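Local atomic coordinates of putative polysaccharide binding proteins (DUF1812) (PDB entry 3GF8), a protein that is probably a lipid-anchored fimbrial assembly component of the bacterial outer membrane, of the FimB/Mfa2 family. Residues Q78-Y89 and M120-V131. Residues are numbered along the deposited sequence; the frame is centred on the assembly and turned at random.
Sequences QFMAWAGARDSY and METLWYGEVINV
Glu121 OE2 takes two backbone N-H groups from the turn opposite: Arg86 N on its anti lone pair, 2.8 Å away, and Ser88 N on its syn lone pair at 3.0 Å. Glu121 OE1 accepts from Ser88 OG at 2.5 Å, met on its syn side but 30° out of the carboxylate plane. With CG set between backbone N and carbonyl (chi1 73°) and the chain bent again at chi2, the carboxylate swings into the type I turn Arg86-Tyr89. An alanine in place of Glu121 would probably leave both turn amides and the serine hydroxyl without their acceptor and let the turn shift. Tyr89 OH adds a fourth bond, 2.6 Å to Glu121 O, while Leu123 CD2 lies over one face of the tyrosine ring. Before Gly84, strand 78-83 pairs antiparallel with 124-131, with a beta bulge between Phe79 and Ala81. Tyr125 turns its edge to the face of Trp82, planes at 65°, and Val131 CG2 sits 3.7 Å from the centroid of the Phe79 ring. The Arg86 guanidinium forms salt bridges with Glu57 and Asp37. Strand 75-83 runs between 38-44 and 124-133 in a beta-sheet consistent with the transthyretin-clan fold of fimbrillin anchor proteins, with 139-158 beyond the latter, and Leu106 of strand 105-108 packs against Trp82, Tyr89 and Leu123.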
loop_
_atom_site.group_PDB
_atom_site.type_symbol
_atom_site.label_atom_id
_atom_site.label_comp_id
_atom_site.label_asym_id
_atom_site.label_seq_id
_atom_site.Cartn_x
_atom_site.Cartn_y
_atom_site.Cartn_z
ATOM N N GLN A 78 -6.160 -0.356 24.087
ATOM C CA GLN A 78 -5.956 -0.811 22.720
ATOM C C GLN A 78 -4.800 -0.063 22.100
ATOM O O GLN A 78 -4.650 1.130 22.329
ATOM C CB GLN A 78 -7.194 -0.629 21.897
ATOM C CG GLN A 78 -8.345 -1.427 22.424
ATOM C CD GLN A 78 -9.538 -1.361 21.525
ATOM O OE1 GLN A 78 -10.142 -0.309 21.356
ATOM N NE2 GLN A 78 -9.901 -2.503 20.948
ATOM N N PHE A 79 -3.944 -0.786 21.375
ATOM C CA PHE A 79 -2.846 -0.178 20.642
ATOM C C PHE A 79 -3.072 -0.433 19.173
ATOM O O PHE A 79 -3.624 -1.475 18.776
ATOM C CB PHE A 79 -1.456 -0.790 20.942
ATOM C CG PHE A 79 -0.955 -0.686 22.386
ATOM C CD1 PHE A 79 -1.605 0.046 23.366
ATOM C CD2 PHE A 79 0.247 -1.337 22.726
ATOM C CE1 PHE A 79 -1.094 0.086 24.681
ATOM C CE2 PHE A 79 0.760 -1.305 23.999
ATOM C CZ PHE A 79 0.095 -0.576 24.996
HETATM N N MSE A 80 -2.609 0.518 18.369
HETATM C CA MSE A 80 -2.462 0.332 16.940
HETATM C C MSE A 80 -1.309 1.221 16.511
HETATM O O MSE A 80 -0.770 1.941 17.332
HETATM C CB MSE A 80 -3.789 0.581 16.167
HETATM C CG MSE A 80 -4.462 1.925 16.311
HETATM SE SE MSE A 80 -3.676 3.283 15.229
HETATM C CE MSE A 80 -3.936 2.559 13.415
ATOM N N ALA A 81 -0.891 1.136 15.249
ATOM C CA ALA A 81 0.183 1.990 14.797
ATOM C C ALA A 81 0.068 2.350 13.320
ATOM O O ALA A 81 -0.651 1.702 12.578
ATOM C CB ALA A 81 1.523 1.355 15.079
ATOM N N TRP A 82 0.741 3.446 12.940
ATOM C CA TRP A 82 1.069 3.738 11.548
ATOM C C TRP A 82 2.584 3.818 11.498
ATOM O O TRP A 82 3.227 4.401 12.379
ATOM C CB TRP A 82 0.488 5.071 11.100
ATOM C CG TRP A 82 -0.969 5.075 10.851
ATOM C CD1 TRP A 82 -1.930 5.711 11.599
ATOM C CD2 TRP A 82 -1.662 4.433 9.766
ATOM N NE1 TRP A 82 -3.173 5.494 11.043
ATOM C CE2 TRP A 82 -3.036 4.720 9.920
ATOM C CE3 TRP A 82 -1.249 3.653 8.673
ATOM C CZ2 TRP A 82 -4.001 4.246 9.034
ATOM C CZ3 TRP A 82 -2.198 3.187 7.793
ATOM C CH2 TRP A 82 -3.558 3.487 7.966
ATOM N N ALA A 83 3.157 3.185 10.483
ATOM C CA ALA A 83 4.591 3.098 10.358
ATOM C C ALA A 83 4.968 3.649 8.988
ATOM O O ALA A 83 4.248 3.460 8.011
ATOM C CB ALA A 83 5.085 1.639 10.544
ATOM N N GLY A 84 6.114 4.331 8.946
ATOM C CA GLY A 84 6.563 5.011 7.744
ATOM C C GLY A 84 5.931 6.358 7.397
ATOM O O GLY A 84 6.372 6.964 6.438
ATOM N N ALA A 85 4.920 6.841 8.151
ATOM C CA ALA A 85 4.169 8.037 7.727
ATOM C C ALA A 85 5.011 9.287 7.961
ATOM O O ALA A 85 5.421 9.573 9.087
ATOM C CB ALA A 85 2.787 8.154 8.413
ATOM N N ARG A 86 5.301 9.997 6.879
ATOM C CA ARG A 86 6.051 11.259 6.950
ATOM C C ARG A 86 5.308 12.308 6.144
ATOM O O ARG A 86 4.094 12.455 6.322
ATOM C CB ARG A 86 7.492 11.055 6.495
ATOM C CG ARG A 86 8.259 10.099 7.415
ATOM C CD ARG A 86 9.679 9.936 6.914
ATOM N NE ARG A 86 10.445 8.933 7.638
ATOM C CZ ARG A 86 11.169 9.173 8.721
ATOM N NH1 ARG A 86 11.229 10.390 9.232
ATOM N NH2 ARG A 86 11.823 8.182 9.311
ATOM N N ASP A 87 5.975 12.994 5.226
ATOM C CA ASP A 87 5.370 14.146 4.567
ATOM C C ASP A 87 4.240 13.892 3.607
ATOM O O ASP A 87 3.532 14.828 3.283
ATOM C CB ASP A 87 6.419 14.939 3.831
ATOM C CG ASP A 87 7.374 15.612 4.775
ATOM O OD1 ASP A 87 6.928 15.985 5.887
ATOM O OD2 ASP A 87 8.569 15.756 4.420
ATOM N N SER A 88 4.046 12.668 3.144
ATOM C CA SER A 88 2.981 12.419 2.177
ATOM C C SER A 88 1.604 12.390 2.780
ATOM O O SER A 88 0.605 12.553 2.053
ATOM C CB SER A 88 3.199 11.127 1.413
ATOM O OG SER A 88 4.435 11.162 0.731
ATOM N N TYR A 89 1.532 12.231 4.098
ATOM C CA TYR A 89 0.271 11.923 4.722
ATOM C C TYR A 89 -0.041 12.909 5.827
ATOM O O TYR A 89 0.858 13.317 6.541
ATOM C CB TYR A 89 0.352 10.523 5.314
ATOM C CG TYR A 89 0.990 9.523 4.401
ATOM C CD1 TYR A 89 0.275 8.983 3.354
ATOM C CD2 TYR A 89 2.298 9.104 4.578
ATOM C CE1 TYR A 89 0.822 8.053 2.494
ATOM C CE2 TYR A 89 2.856 8.148 3.723
ATOM C CZ TYR A 89 2.104 7.625 2.679
ATOM O OH TYR A 89 2.613 6.687 1.768
HETATM N N MSE A 120 5.540 7.885 -2.937
HETATM C CA MSE A 120 5.327 8.053 -1.498
HETATM C C MSE A 120 6.289 7.210 -0.671
HETATM O O MSE A 120 6.583 6.082 -1.038
HETATM C CB MSE A 120 3.935 7.629 -1.095
HETATM C CG MSE A 120 2.916 8.633 -1.362
HETATM SE SE MSE A 120 2.033 8.143 -2.961
HETATM C CE MSE A 120 0.851 7.005 -2.140
ATOM N N GLU A 121 6.732 7.737 0.463
ATOM C CA GLU A 121 7.389 6.902 1.475
ATOM C C GLU A 121 6.412 5.798 1.902
ATOM O O GLU A 121 5.163 6.020 2.028
ATOM C CB GLU A 121 7.876 7.741 2.665
ATOM C CG GLU A 121 6.791 8.258 3.614
ATOM C CD GLU A 121 6.114 9.557 3.196
ATOM O OE1 GLU A 121 6.269 10.001 2.051
ATOM O OE2 GLU A 121 5.408 10.158 4.042
ATOM N N THR A 122 6.966 4.601 2.044
ATOM C CA THR A 122 6.184 3.398 2.225
ATOM C C THR A 122 5.474 3.469 3.561
ATOM O O THR A 122 6.059 3.901 4.581
ATOM C CB THR A 122 7.049 2.146 2.138
ATOM O OG1 THR A 122 7.552 2.059 0.810
ATOM C CG2 THR A 122 6.244 0.864 2.481
ATOM N N LEU A 123 4.191 3.099 3.494
ATOM C CA LEU A 123 3.280 3.200 4.599
ATOM C C LEU A 123 2.834 1.803 5.069
ATOM O O LEU A 123 2.413 0.983 4.241
ATOM C CB LEU A 123 2.049 3.997 4.172
ATOM C CG LEU A 123 1.036 4.233 5.284
ATOM C CD1 LEU A 123 1.640 5.187 6.321
ATOM C CD2 LEU A 123 -0.250 4.787 4.682
ATOM N N TRP A 124 2.948 1.551 6.379
ATOM C CA TRP A 124 2.415 0.316 6.988
ATOM C C TRP A 124 1.368 0.623 8.049
ATOM O O TRP A 124 1.499 1.595 8.808
ATOM C CB TRP A 124 3.519 -0.528 7.662
ATOM C CG TRP A 124 4.552 -1.143 6.766
ATOM C CD1 TRP A 124 4.549 -2.410 6.265
ATOM C CD2 TRP A 124 5.778 -0.539 6.318
ATOM N NE1 TRP A 124 5.687 -2.627 5.515
ATOM C CE2 TRP A 124 6.453 -1.495 5.524
ATOM C CE3 TRP A 124 6.361 0.718 6.491
ATOM C CZ2 TRP A 124 7.677 -1.224 4.896
ATOM C CZ3 TRP A 124 7.590 0.983 5.869
ATOM C CH2 TRP A 124 8.231 0.007 5.091
ATOM N N TYR A 125 0.346 -0.238 8.104
ATOM C CA TYR A 125 -0.728 -0.164 9.094
ATOM C C TYR A 125 -0.478 -1.203 10.176
ATOM O O TYR A 125 -0.142 -2.351 9.889
ATOM C CB TYR A 125 -2.074 -0.404 8.415
ATOM C CG TYR A 125 -3.191 -0.589 9.394
ATOM C CD1 TYR A 125 -3.747 0.506 10.054
ATOM C CD2 TYR A 125 -3.700 -1.859 9.674
ATOM C CE1 TYR A 125 -4.779 0.343 10.971
ATOM C CE2 TYR A 125 -4.738 -2.036 10.583
ATOM C CZ TYR A 125 -5.264 -0.935 11.247
ATOM O OH TYR A 125 -6.268 -1.104 12.159
ATOM N N GLY A 126 -0.603 -0.782 11.432
ATOM C CA GLY A 126 -0.368 -1.654 12.568
ATOM C C GLY A 126 -1.706 -1.999 13.127
ATOM O O GLY A 126 -2.408 -1.113 13.607
ATOM N N GLU A 127 -2.059 -3.282 13.084
ATOM C CA GLU A 127 -3.401 -3.707 13.479
ATOM C C GLU A 127 -3.658 -3.478 14.977
ATOM O O GLU A 127 -2.704 -3.444 15.803
ATOM C CB GLU A 127 -3.628 -5.180 13.135
ATOM C CG GLU A 127 -3.129 -5.572 11.746
ATOM C CD GLU A 127 -3.518 -6.984 11.383
ATOM O OE1 GLU A 127 -4.710 -7.209 11.140
ATOM O OE2 GLU A 127 -2.636 -7.860 11.317
ATOM N N VAL A 128 -4.940 -3.283 15.304
ATOM C CA VAL A 128 -5.387 -2.971 16.667
ATOM C C VAL A 128 -5.247 -4.206 17.561
ATOM O O VAL A 128 -5.652 -5.281 17.166
ATOM C CB VAL A 128 -6.869 -2.518 16.693
ATOM C CG1 VAL A 128 -7.386 -2.357 18.141
ATOM C CG2 VAL A 128 -7.055 -1.262 15.925
ATOM N N ILE A 129 -4.661 -4.050 18.745
ATOM C CA ILE A 129 -4.582 -5.135 19.721
ATOM C C ILE A 129 -5.141 -4.698 21.084
ATOM O O ILE A 129 -5.100 -3.508 21.453
ATOM C CB ILE A 129 -3.134 -5.620 19.882
ATOM C CG1 ILE A 129 -2.218 -4.462 20.310
ATOM C CG2 ILE A 129 -2.618 -6.236 18.563
ATOM C CD1 ILE A 129 -0.884 -4.924 20.875
ATOM N N ASN A 130 -5.681 -5.654 21.831
ATOM C CA ASN A 130 -6.109 -5.391 23.206
ATOM C C ASN A 130 -4.966 -5.699 24.114
ATOM O O ASN A 130 -4.342 -6.708 23.960
ATOM C CB ASN A 130 -7.308 -6.249 23.571
ATOM C CG ASN A 130 -8.512 -5.888 22.754
ATOM O OD1 ASN A 130 -8.992 -4.754 22.820
ATOM N ND2 ASN A 130 -8.996 -6.835 21.941
ATOM N N VAL A 131 -4.665 -4.806 25.036
ATOM C CA VAL A 131 -3.504 -4.950 25.916
ATOM C C VAL A 131 -3.984 -4.886 27.368
ATOM O O VAL A 131 -4.688 -3.951 27.765
ATOM C CB VAL A 131 -2.470 -3.853 25.654
ATOM C CG1 VAL A 131 -1.336 -3.944 26.661
ATOM C CG2 VAL A 131 -1.951 -3.983 24.236
#